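Long-range contacts in major royal jelly protein 1 (Apis mellifera, PDB 5YYL), which serves as the most abundant protein of royal jelly, probably feeds developing bee larvae, and binds the sterol 24-methylenecholesterol: residues Lys62-Ser67 and Asn84-Ser89; Phe40-Gly45 and Gly57-Lys62; Tyr266-Ala271 and Thr304-Lys309; Ala206-Glu211 and Gly252-Ala257. One frame throughout, in Å; residues are numbered along the deposited sequence.

Interaction 1: Lys62-Ser67 and Asn84-Ser89; sequences KNNYPS and NGVPSS. With NAG (2-acetamido-2-deoxy-beta-D-glucopyranose), chain E.
Residues Asn-63 and Asn-64 run alongside Gly-85 and Val-86 in the same direction, with the CA atoms of Asn-64 and Val-86 6.0 Å apart. The hydrogen bonds across the gap come from two side-chain amides, each reaching a backbone carbonyl. Asn-63 ND2 donates to Asn-84 O, which lies near the plane of the donating amide. The modelled length of 2.5 Å is short and not to be leaned on at this resolution. Asn-64 ND2 donates to Gly-85 O at 2.9 Å, with the donor tilted 26° from the carbonyl plane. Gly-85 O is gripped a second time, by the backbone N of Asp-60. The contact belongs to one four-stranded antiparallel sheet of the beta-propeller fold. It joins the residues leading into strand 65-72 to the loop between strands 75-81 and 90-94. Asn-64 OD1 lies beside both methyls of Val-86, with CG2 at 3.7 Å, as the two side chains slide past each other in opposite directions. Its hydrogen bond comes from Tyr-42 OH, so both ends of this buried amide are held and its rotation is fixed. Asn-84 also neighbours the N-linked glycan carried by Asn-144.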
# COMPACT_ATOMS: atom_id res chain seq x y z
N LYS A 62 5.42 37.31 -32.09
CA LYS A 62 4.66 37.19 -33.34
C LYS A 62 5.31 36.30 -34.40
O LYS A 62 4.66 35.95 -35.38
CB LYS A 62 4.38 38.59 -33.94
CG LYS A 62 3.37 39.42 -33.16
CD LYS A 62 3.01 40.74 -33.86
CE LYS A 62 3.76 41.94 -33.30
NZ LYS A 62 5.25 41.78 -33.33
N ASN A 63 6.58 35.93 -34.22
CA ASN A 63 7.31 35.12 -35.20
C ASN A 63 7.66 33.70 -34.72
O ASN A 63 8.57 33.08 -35.26
CB ASN A 63 8.62 35.83 -35.60
CG ASN A 63 8.40 37.26 -36.06
OD1 ASN A 63 7.30 37.66 -36.47
ND2 ASN A 63 9.46 38.05 -36.00
N ASN A 64 6.94 33.19 -33.71
CA ASN A 64 7.23 31.86 -33.18
C ASN A 64 6.18 30.88 -33.65
O ASN A 64 5.01 31.00 -33.29
CB ASN A 64 7.36 31.90 -31.66
CG ASN A 64 8.68 32.48 -31.21
OD1 ASN A 64 9.57 31.77 -30.76
ND2 ASN A 64 8.83 33.79 -31.38
N TYR A 65 6.61 29.94 -34.49
CA TYR A 65 5.72 28.98 -35.14
C TYR A 65 6.28 27.59 -34.90
O TYR A 65 7.48 27.34 -35.14
CB TYR A 65 5.63 29.24 -36.64
CG TYR A 65 5.36 30.69 -37.01
CD1 TYR A 65 4.13 31.28 -36.75
CD2 TYR A 65 6.36 31.46 -37.63
CE1 TYR A 65 3.88 32.61 -37.10
CE2 TYR A 65 6.13 32.79 -37.98
CZ TYR A 65 4.89 33.36 -37.71
OH TYR A 65 4.67 34.67 -38.05
N PRO A 66 5.43 26.67 -34.40
CA PRO A 66 5.94 25.35 -34.06
C PRO A 66 6.00 24.44 -35.28
O PRO A 66 5.10 24.44 -36.10
CB PRO A 66 4.93 24.85 -33.03
CG PRO A 66 3.65 25.52 -33.40
CD PRO A 66 3.99 26.80 -34.13
N SER A 67 7.06 23.67 -35.37
CA SER A 67 7.28 22.75 -36.48
C SER A 67 6.94 21.31 -36.08
O SER A 67 6.23 20.63 -36.81
CB SER A 67 8.74 22.85 -36.94
OG SER A 67 8.99 21.98 -38.02
N ASN A 84 13.25 35.40 -37.55
CA ASN A 84 13.77 36.52 -36.75
C ASN A 84 12.87 36.69 -35.52
O ASN A 84 11.65 36.84 -35.65
CB ASN A 84 13.85 37.82 -37.58
CG ASN A 84 12.54 38.14 -38.33
OD1 ASN A 84 12.18 37.44 -39.29
ND2 ASN A 84 11.84 39.19 -37.89
N GLY A 85 13.49 36.60 -34.34
CA GLY A 85 12.77 36.72 -33.07
C GLY A 85 12.37 35.39 -32.42
O GLY A 85 11.32 35.29 -31.76
N VAL A 86 13.22 34.38 -32.61
CA VAL A 86 12.98 33.04 -32.10
C VAL A 86 14.23 32.63 -31.33
O VAL A 86 15.20 32.17 -31.93
CB VAL A 86 12.66 32.05 -33.23
CG1 VAL A 86 12.56 30.63 -32.68
CG2 VAL A 86 11.35 32.46 -33.90
N PRO A 87 14.21 32.80 -29.99
CA PRO A 87 15.40 32.59 -29.15
C PRO A 87 16.00 31.20 -29.24
O PRO A 87 17.22 31.07 -29.40
CB PRO A 87 14.90 32.86 -27.73
CG PRO A 87 13.42 32.82 -27.80
CD PRO A 87 13.06 33.24 -29.18
N SER A 88 15.15 30.18 -29.13
CA SER A 88 15.60 28.79 -29.27
C SER A 88 14.70 28.02 -30.19
O SER A 88 13.50 28.32 -30.30
CB SER A 88 15.66 28.08 -27.93
OG SER A 88 16.08 26.73 -28.09
N SER A 89 15.29 27.02 -30.86
CA SER A 89 14.56 26.19 -31.81
C SER A 89 14.13 24.88 -31.17
O SER A 89 12.96 24.53 -31.26
CB SER A 89 15.39 25.90 -33.05
OG SER A 89 14.57 25.28 -34.01
C1 NAG E . 13.90 37.23 -42.23
C2 NAG E . 15.22 37.71 -42.87
C3 NAG E . 15.58 39.10 -42.34
C4 NAG E . 14.45 40.13 -42.49
C5 NAG E . 13.17 39.51 -41.91
C6 NAG E . 11.89 40.31 -42.12
C7 NAG E . 17.27 36.49 -43.55
C8 NAG E . 18.40 35.60 -43.10
N2 NAG E . 16.36 36.83 -42.61
O3 NAG E . 16.74 39.60 -43.00
O4 NAG E . 14.90 41.31 -41.78
O5 NAG E . 12.92 38.23 -42.51
O6 NAG E . 11.71 40.63 -43.50
O7 NAG E . 17.22 36.86 -44.71

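Interaction 2: Phe40-Gly45 and Gly57-Lys62; sequences FDYDFG and GEYDYK
Tyr-59 reaches across from segment 57-62 and gives the hydrogen bond of this contact: its OH donates to Phe-40 O at 3.1 Å. The donor lies in the carbonyl plane, on a lone pair of the oxygen. Phe-40 O in turn sits at the edge of the Tyr-59 ring. The bond from CA to CB of Tyr-59 already points toward segment 40-45, and with CG anti to the backbone N (chi1 164°) the ring continues to the Phe-40 carbonyl. The Asp-41 carboxylate passes close to the hydroxyl end, with OD1 3.5 Å from Tyr-59 CZ and its plane nearly parallel to the ring. Asp-41 OD1 accepts from the backbone N of Tyr-42.

The aromatic contacts lie further along the same ring. Tyr-42 turns an edge toward the face of Tyr-59 in an offset edge-to-face pair, with centroids 5.8 Å apart and planes at 75°. Phe-44 meets Tyr-59 obliquely, and its CZ comes to 3.6 Å from Tyr-59 CB. Together the three rings form an aromatic cluster.

Charge plays its part within segment 57-62. Asp-60 OD1 accepts from Lys-62 N at 2.9 Å, an Asx turn, and makes a salt bridge to Lys-62 NZ at 3.0 Å.

The two loops flank helix 47-56, closed by a Schellman motif with Gly-57 as the first residue beyond it. Ile-54 of that helix packs on Tyr-59, and Ala-53 on Phe-44. Tyr-42 and Phe-40 rest on Leu-104 of strand 102-106 and Met-80 of strand 75-81.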
# COMPACT_ATOMS: atom_id res chain seq x y z
N PHE A 40 3.82 31.61 -28.19
CA PHE A 40 4.90 31.00 -27.46
C PHE A 40 5.72 32.05 -26.74
O PHE A 40 5.81 33.19 -27.19
CB PHE A 40 5.77 30.14 -28.38
CG PHE A 40 5.11 28.87 -28.78
CD1 PHE A 40 5.27 27.73 -28.00
CD2 PHE A 40 4.26 28.82 -29.89
CE1 PHE A 40 4.64 26.55 -28.35
CE2 PHE A 40 3.63 27.64 -30.24
CZ PHE A 40 3.82 26.51 -29.46
N ASP A 41 6.28 31.63 -25.62
CA ASP A 41 7.13 32.44 -24.77
C ASP A 41 8.09 31.47 -24.10
O ASP A 41 7.82 30.27 -24.08
CB ASP A 41 6.27 33.18 -23.74
CG ASP A 41 7.03 34.29 -23.02
OD1 ASP A 41 8.27 34.42 -23.21
OD2 ASP A 41 6.38 35.03 -22.25
N TYR A 42 9.20 31.98 -23.57
CA TYR A 42 10.26 31.13 -23.04
C TYR A 42 10.60 31.44 -21.57
O TYR A 42 10.27 32.50 -21.05
CB TYR A 42 11.50 31.26 -23.92
CG TYR A 42 11.26 30.89 -25.38
CD1 TYR A 42 11.81 29.73 -25.93
CD2 TYR A 42 10.50 31.70 -26.21
CE1 TYR A 42 11.59 29.40 -27.26
CE2 TYR A 42 10.27 31.37 -27.53
CZ TYR A 42 10.81 30.23 -28.05
OH TYR A 42 10.58 29.93 -29.36
N ASP A 43 11.26 30.49 -20.91
CA ASP A 43 11.86 30.66 -19.59
C ASP A 43 13.29 31.17 -19.79
O ASP A 43 14.28 30.41 -19.82
CB ASP A 43 11.82 29.34 -18.80
CG ASP A 43 12.33 29.47 -17.35
OD1 ASP A 43 13.54 29.70 -17.15
OD2 ASP A 43 11.54 29.27 -16.39
N PHE A 44 13.39 32.49 -19.89
CA PHE A 44 14.67 33.18 -19.94
C PHE A 44 15.39 33.19 -18.58
O PHE A 44 16.61 33.28 -18.53
CB PHE A 44 14.47 34.60 -20.43
CG PHE A 44 14.01 34.70 -21.86
CD1 PHE A 44 12.68 35.01 -22.17
CD2 PHE A 44 14.91 34.55 -22.91
CE1 PHE A 44 12.26 35.12 -23.49
CE2 PHE A 44 14.50 34.64 -24.23
CZ PHE A 44 13.18 34.95 -24.52
N GLY A 45 14.62 33.07 -17.49
CA GLY A 45 15.13 33.16 -16.11
C GLY A 45 14.15 33.96 -15.25
O GLY A 45 13.34 33.40 -14.49
N GLY A 57 15.70 41.99 -30.03
CA GLY A 57 15.12 41.34 -31.21
C GLY A 57 15.40 39.84 -31.28
O GLY A 57 15.08 39.20 -32.30
N GLU A 58 15.99 39.28 -30.22
CA GLU A 58 16.17 37.84 -30.05
C GLU A 58 14.83 37.10 -29.88
O GLU A 58 14.76 35.93 -30.22
CB GLU A 58 17.05 37.54 -28.82
N TYR A 59 13.80 37.79 -29.36
CA TYR A 59 12.49 37.18 -29.10
C TYR A 59 11.29 38.11 -29.41
O TYR A 59 10.91 38.93 -28.59
CB TYR A 59 12.41 36.67 -27.64
CG TYR A 59 10.99 36.40 -27.18
CD1 TYR A 59 10.19 35.44 -27.82
CD2 TYR A 59 10.43 37.12 -26.13
CE1 TYR A 59 8.88 35.22 -27.41
CE2 TYR A 59 9.12 36.90 -25.72
CZ TYR A 59 8.35 35.94 -26.37
OH TYR A 59 7.06 35.72 -25.96
N ASP A 60 10.71 37.95 -30.59
CA ASP A 60 9.42 38.53 -30.96
C ASP A 60 8.41 37.39 -30.92
O ASP A 60 8.57 36.38 -31.62
CB ASP A 60 9.46 39.15 -32.37
CG ASP A 60 8.17 39.94 -32.72
OD1 ASP A 60 7.08 39.67 -32.17
OD2 ASP A 60 8.26 40.84 -33.58
N TYR A 61 7.38 37.56 -30.11
CA TYR A 61 6.33 36.55 -29.94
C TYR A 61 5.52 36.30 -31.23
O TYR A 61 5.00 35.20 -31.42
CB TYR A 61 5.40 36.93 -28.78
CG TYR A 61 4.36 38.00 -29.07
CD1 TYR A 61 3.06 37.64 -29.44
CD2 TYR A 61 4.65 39.36 -28.93
CE1 TYR A 61 2.08 38.60 -29.69
CE2 TYR A 61 3.68 40.33 -29.18
CZ TYR A 61 2.39 39.95 -29.55
OH TYR A 61 1.40 40.90 -29.81
N LYS A 62 5.42 37.31 -32.09
CA LYS A 62 4.66 37.19 -33.34
C LYS A 62 5.31 36.30 -34.40
O LYS A 62 4.66 35.95 -35.38
CB LYS A 62 4.38 38.59 -33.94
CG LYS A 62 3.37 39.42 -33.16
CD LYS A 62 3.01 40.74 -33.86
CE LYS A 62 3.76 41.94 -33.30
NZ LYS A 62 5.25 41.78 -33.33

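Interaction 3: Tyr266-Ala271 and Thr304-Lys309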
# COMPACT_ATOMS: atom_id res chain seq x y z
N TYR A 266 5.52 5.59 -45.68
CA TYR A 266 4.43 6.31 -46.35
C TYR A 266 4.80 7.78 -46.49
O TYR A 266 5.49 8.31 -45.63
CB TYR A 266 3.12 6.17 -45.59
CG TYR A 266 2.62 4.75 -45.54
CD1 TYR A 266 1.83 4.22 -46.55
CD2 TYR A 266 2.95 3.93 -44.47
CE1 TYR A 266 1.38 2.91 -46.51
CE2 TYR A 266 2.50 2.63 -44.40
CZ TYR A 266 1.72 2.12 -45.42
OH TYR A 266 1.30 0.82 -45.34
N TYR A 267 4.33 8.41 -47.56
CA TYR A 267 4.60 9.81 -47.84
C TYR A 267 3.63 10.33 -48.89
O TYR A 267 2.84 9.56 -49.43
CB TYR A 267 6.03 10.01 -48.33
CG TYR A 267 6.31 9.37 -49.67
CD1 TYR A 267 6.24 10.11 -50.84
CD2 TYR A 267 6.65 8.02 -49.76
CE1 TYR A 267 6.50 9.52 -52.07
CE2 TYR A 267 6.91 7.41 -50.98
CZ TYR A 267 6.84 8.16 -52.13
OH TYR A 267 7.10 7.57 -53.34
N SER A 268 3.72 11.62 -49.19
CA SER A 268 3.04 12.20 -50.34
C SER A 268 3.56 13.59 -50.61
O SER A 268 4.03 14.25 -49.69
CB SER A 268 1.54 12.27 -50.10
OG SER A 268 1.23 13.00 -48.94
N PRO A 269 3.53 14.05 -51.86
CA PRO A 269 3.85 15.47 -52.05
C PRO A 269 2.78 16.35 -51.39
O PRO A 269 1.60 15.94 -51.35
CB PRO A 269 3.89 15.65 -53.58
CG PRO A 269 3.77 14.28 -54.18
CD PRO A 269 3.24 13.36 -53.14
N VAL A 270 3.19 17.51 -50.87
CA VAL A 270 2.28 18.44 -50.17
C VAL A 270 1.16 18.88 -51.10
O VAL A 270 -0.01 18.82 -50.75
CB VAL A 270 3.03 19.70 -49.65
CG1 VAL A 270 2.07 20.78 -49.13
CG2 VAL A 270 4.03 19.32 -48.55
N ALA A 271 1.54 19.31 -52.30
CA ALA A 271 0.56 19.57 -53.33
C ALA A 271 0.27 18.25 -54.04
O ALA A 271 0.81 17.94 -55.10
CB ALA A 271 1.08 20.61 -54.30
N THR A 304 -8.80 15.64 -50.61
CA THR A 304 -7.97 16.81 -50.31
C THR A 304 -6.51 16.40 -50.05
O THR A 304 -6.18 15.22 -50.08
CB THR A 304 -8.55 17.60 -49.11
OG1 THR A 304 -7.79 18.80 -48.89
CG2 THR A 304 -8.61 16.73 -47.77
N GLN A 305 -5.66 17.39 -49.82
CA GLN A 305 -4.25 17.15 -49.52
C GLN A 305 -4.07 16.57 -48.12
O GLN A 305 -4.80 16.91 -47.21
CB GLN A 305 -3.43 18.44 -49.68
CG GLN A 305 -3.43 19.02 -51.10
CD GLN A 305 -4.30 20.27 -51.29
OE1 GLN A 305 -5.30 20.48 -50.61
NE2 GLN A 305 -3.91 21.10 -52.24
N SER A 306 -3.10 15.68 -47.95
CA SER A 306 -2.74 15.17 -46.64
C SER A 306 -1.59 16.01 -46.05
O SER A 306 -0.76 16.54 -46.81
CB SER A 306 -2.32 13.70 -46.72
OG SER A 306 -1.12 13.54 -47.46
N SER A 307 -1.57 16.15 -44.72
CA SER A 307 -0.54 16.91 -44.01
C SER A 307 0.39 15.89 -43.34
O SER A 307 0.82 14.95 -44.01
CB SER A 307 -1.20 17.87 -43.01
OG SER A 307 -1.92 17.15 -42.04
N ALA A 308 0.70 16.03 -42.06
CA ALA A 308 1.56 15.07 -41.37
C ALA A 308 0.93 13.69 -41.26
O ALA A 308 -0.28 13.52 -41.43
CB ALA A 308 1.92 15.58 -39.99
N LYS A 309 1.77 12.71 -40.96
CA LYS A 309 1.36 11.31 -40.97
C LYS A 309 2.02 10.54 -39.83
O LYS A 309 3.12 10.86 -39.43
CB LYS A 309 1.74 10.68 -42.33
CG LYS A 309 0.61 10.58 -43.34
CD LYS A 309 1.05 10.60 -44.81
CE LYS A 309 0.99 12.02 -45.33
NZ LYS A 309 1.66 12.26 -46.62
O HOH W 1 -0.18 15.33 -49.24
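Ser-306 OG, which lies 2.8 Å from Ser-268 OG across the contact, is held by several groups. It donates to an ordered water at 2.7 Å and accepts a weak bond from Lys-309 NZ at 3.2 Å. With OG between the backbone N and the carbonyl carbon (chi1 66°), the hydroxyl turns to the facing strand. The same water donates to Pro-269 O and to Ser-306 O, both at 2.8 Å, and so ties the two backbones together. Lys-309 NZ donates to Ser-268 OG as well. The modelled 2.5 Å is very short, and the exact value is doubtful at this resolution. The lysine chain is bent at chi3, and its amine ends close to the backbone of Tyr-267. A weak bond from NZ to Gly-255 O adds a third partner.

Further along, Gln-305 CG packs against Val-270 O at 3.4 Å. Its NE2 is bonded elsewhere, to Phe-237 O and Lys-239 O.

Strands 266-269 and 306-309 run roughly antiparallel, with 150° between their directions and axes 8.0 Å apart. That is too far for strand pairing. They belong to successive four-stranded blades of the beta-propeller, where the second strand of one blade faces the first strand of the next.

The seam is therefore polar though buried. The lysine amine bonds to hydroxyls and a carbonyl, and no carboxylate lies among these partners. Such a setting may make its positive charge less stable than in water, while the serine hydroxyls and the Gly-255 carbonyl would partly compensate.

Interaction 4: Ala206-Glu211 and Gly252-Ala257; sequences ADEKGE and GISGMA
Ala-206 CB points at segment 252-257 and fits into the angle between Ile-253 and Met-256. Ile-253 CG1 and Met-256 SD each lie 3.8 Å from it, nearly at a right angle. The Met-256 chain bends at chi3 and brings CE to 3.5 Å from Ala-206 N. The other branch of Ile-253 meets the next residue: CG2 lies 3.7 Å from Asp-207 O. Glu-208 extends past the backbone of Ile-253, and only its OE2 nears Ser-254. Its CB sits against Ile-253 O at 3.4 Å, and OE2 accepts from a water also hydrogen-bonded to Ser-254 OG. Both ends have a second hold, Glu-208 OE1 in a salt bridge with Arg-184 and Ser-254 OG on Ser-186. The backbones meet at Gly-252, whose N donates to Glu-208 O at 2.7 Å. The turn that presents this carbonyl is braced by Asp-207 OD1, accepting from Gly-210 N in an Asx motif. OD1 also accepts from Arg-184 N, and OD2 forms a salt bridge with Arg-225. Strand 201-207 is the second of its propeller blade, and strand 253-258 is the first of the following one. Strand 185-192 lies beside the contact through Ser-186 and Ser-187. Tyr-267 of strand 264-269 backs Ile-253 and Met-256.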
# COMPACT_ATOMS: atom_id res chain seq x y z
N ALA A 206 12.90 13.75 -45.95
CA ALA A 206 12.23 14.27 -47.14
C ALA A 206 12.64 15.70 -47.35
O ALA A 206 12.85 16.42 -46.38
CB ALA A 206 10.73 14.21 -46.97
N ASP A 207 12.73 16.11 -48.62
CA ASP A 207 13.08 17.48 -49.03
C ASP A 207 11.95 18.03 -49.91
O ASP A 207 11.93 17.81 -51.11
CB ASP A 207 14.43 17.45 -49.79
CG ASP A 207 14.81 18.80 -50.44
OD1 ASP A 207 14.17 19.85 -50.18
OD2 ASP A 207 15.78 18.80 -51.24
N GLU A 208 11.02 18.75 -49.31
CA GLU A 208 9.80 19.14 -50.00
C GLU A 208 10.06 20.12 -51.15
O GLU A 208 9.41 20.00 -52.21
CB GLU A 208 8.75 19.70 -49.01
CG GLU A 208 9.02 21.07 -48.37
CD GLU A 208 7.99 21.41 -47.28
OE1 GLU A 208 8.30 22.25 -46.42
OE2 GLU A 208 6.87 20.84 -47.27
N LYS A 209 11.00 21.05 -50.97
CA LYS A 209 11.27 22.07 -51.99
C LYS A 209 12.07 21.45 -53.12
O LYS A 209 11.67 21.56 -54.28
CB LYS A 209 11.98 23.30 -51.40
CG LYS A 209 11.57 24.64 -52.02
CD LYS A 209 10.15 25.08 -51.60
CE LYS A 209 9.65 26.38 -52.26
N GLY A 210 13.17 20.79 -52.78
CA GLY A 210 14.02 20.12 -53.76
C GLY A 210 13.50 18.81 -54.35
O GLY A 210 14.03 18.33 -55.36
N GLU A 211 12.49 18.21 -53.71
CA GLU A 211 11.80 17.02 -54.21
C GLU A 211 12.71 15.80 -54.30
O GLU A 211 13.10 15.35 -55.40
CB GLU A 211 11.09 17.31 -55.54
CG GLU A 211 10.14 18.50 -55.47
CD GLU A 211 9.49 18.80 -56.82
OE1 GLU A 211 8.30 19.18 -56.80
OE2 GLU A 211 10.15 18.66 -57.88
N GLY A 252 6.79 19.42 -52.66
CA GLY A 252 6.70 17.98 -52.90
C GLY A 252 6.78 17.14 -51.64
O GLY A 252 6.15 17.46 -50.63
N ILE A 253 7.57 16.06 -51.69
CA ILE A 253 7.63 15.06 -50.60
C ILE A 253 7.80 15.64 -49.21
O ILE A 253 8.80 16.26 -48.88
CB ILE A 253 8.71 13.97 -50.87
CG1 ILE A 253 8.62 12.86 -49.84
CG2 ILE A 253 10.12 14.56 -50.94
CD1 ILE A 253 9.49 11.67 -50.17
N SER A 254 6.77 15.45 -48.40
CA SER A 254 6.83 15.60 -46.94
C SER A 254 5.80 14.64 -46.30
O SER A 254 5.32 13.71 -46.95
CB SER A 254 6.58 17.06 -46.54
OG SER A 254 7.28 17.34 -45.33
N GLY A 255 5.46 14.86 -45.03
CA GLY A 255 4.50 14.02 -44.35
C GLY A 255 4.88 12.55 -44.37
O GLY A 255 4.06 11.70 -44.72
N MET A 256 6.11 12.25 -43.99
CA MET A 256 6.56 10.86 -43.95
C MET A 256 6.11 10.15 -42.66
O MET A 256 5.86 10.79 -41.65
CB MET A 256 8.07 10.79 -44.09
CG MET A 256 8.57 11.31 -45.43
SD MET A 256 10.19 10.63 -45.84
CE MET A 256 11.16 11.16 -44.43
N ALA A 257 6.04 8.82 -42.74
CA ALA A 257 5.69 7.97 -41.61
C ALA A 257 6.05 6.52 -41.88
O ALA A 257 5.50 5.90 -42.78
CB ALA A 257 4.21 8.06 -41.32
O HOH W 2 6.35 19.79 -44.40

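How the interactions relate
Interactions 3 and 4 are buried seams of the propeller. Strands 253-258 and 264-269 are neighbours in one sheet, so the two seams lie on the two sides of a single blade and join it to the blades before and after. Their chemistry differs: interaction 4 combines an apolar fit with a backbone bond and a water bridge at one side, while interaction 3 is built from hydroxyls, an amine and water. Interactions 1 and 2 are only partly buried and lie farther from the centre of the chain. They share Lys-62 and touch directly. Interaction 1 relies on amides meeting carbonyls, and interaction 2 on aromatic rings around a tyrosine.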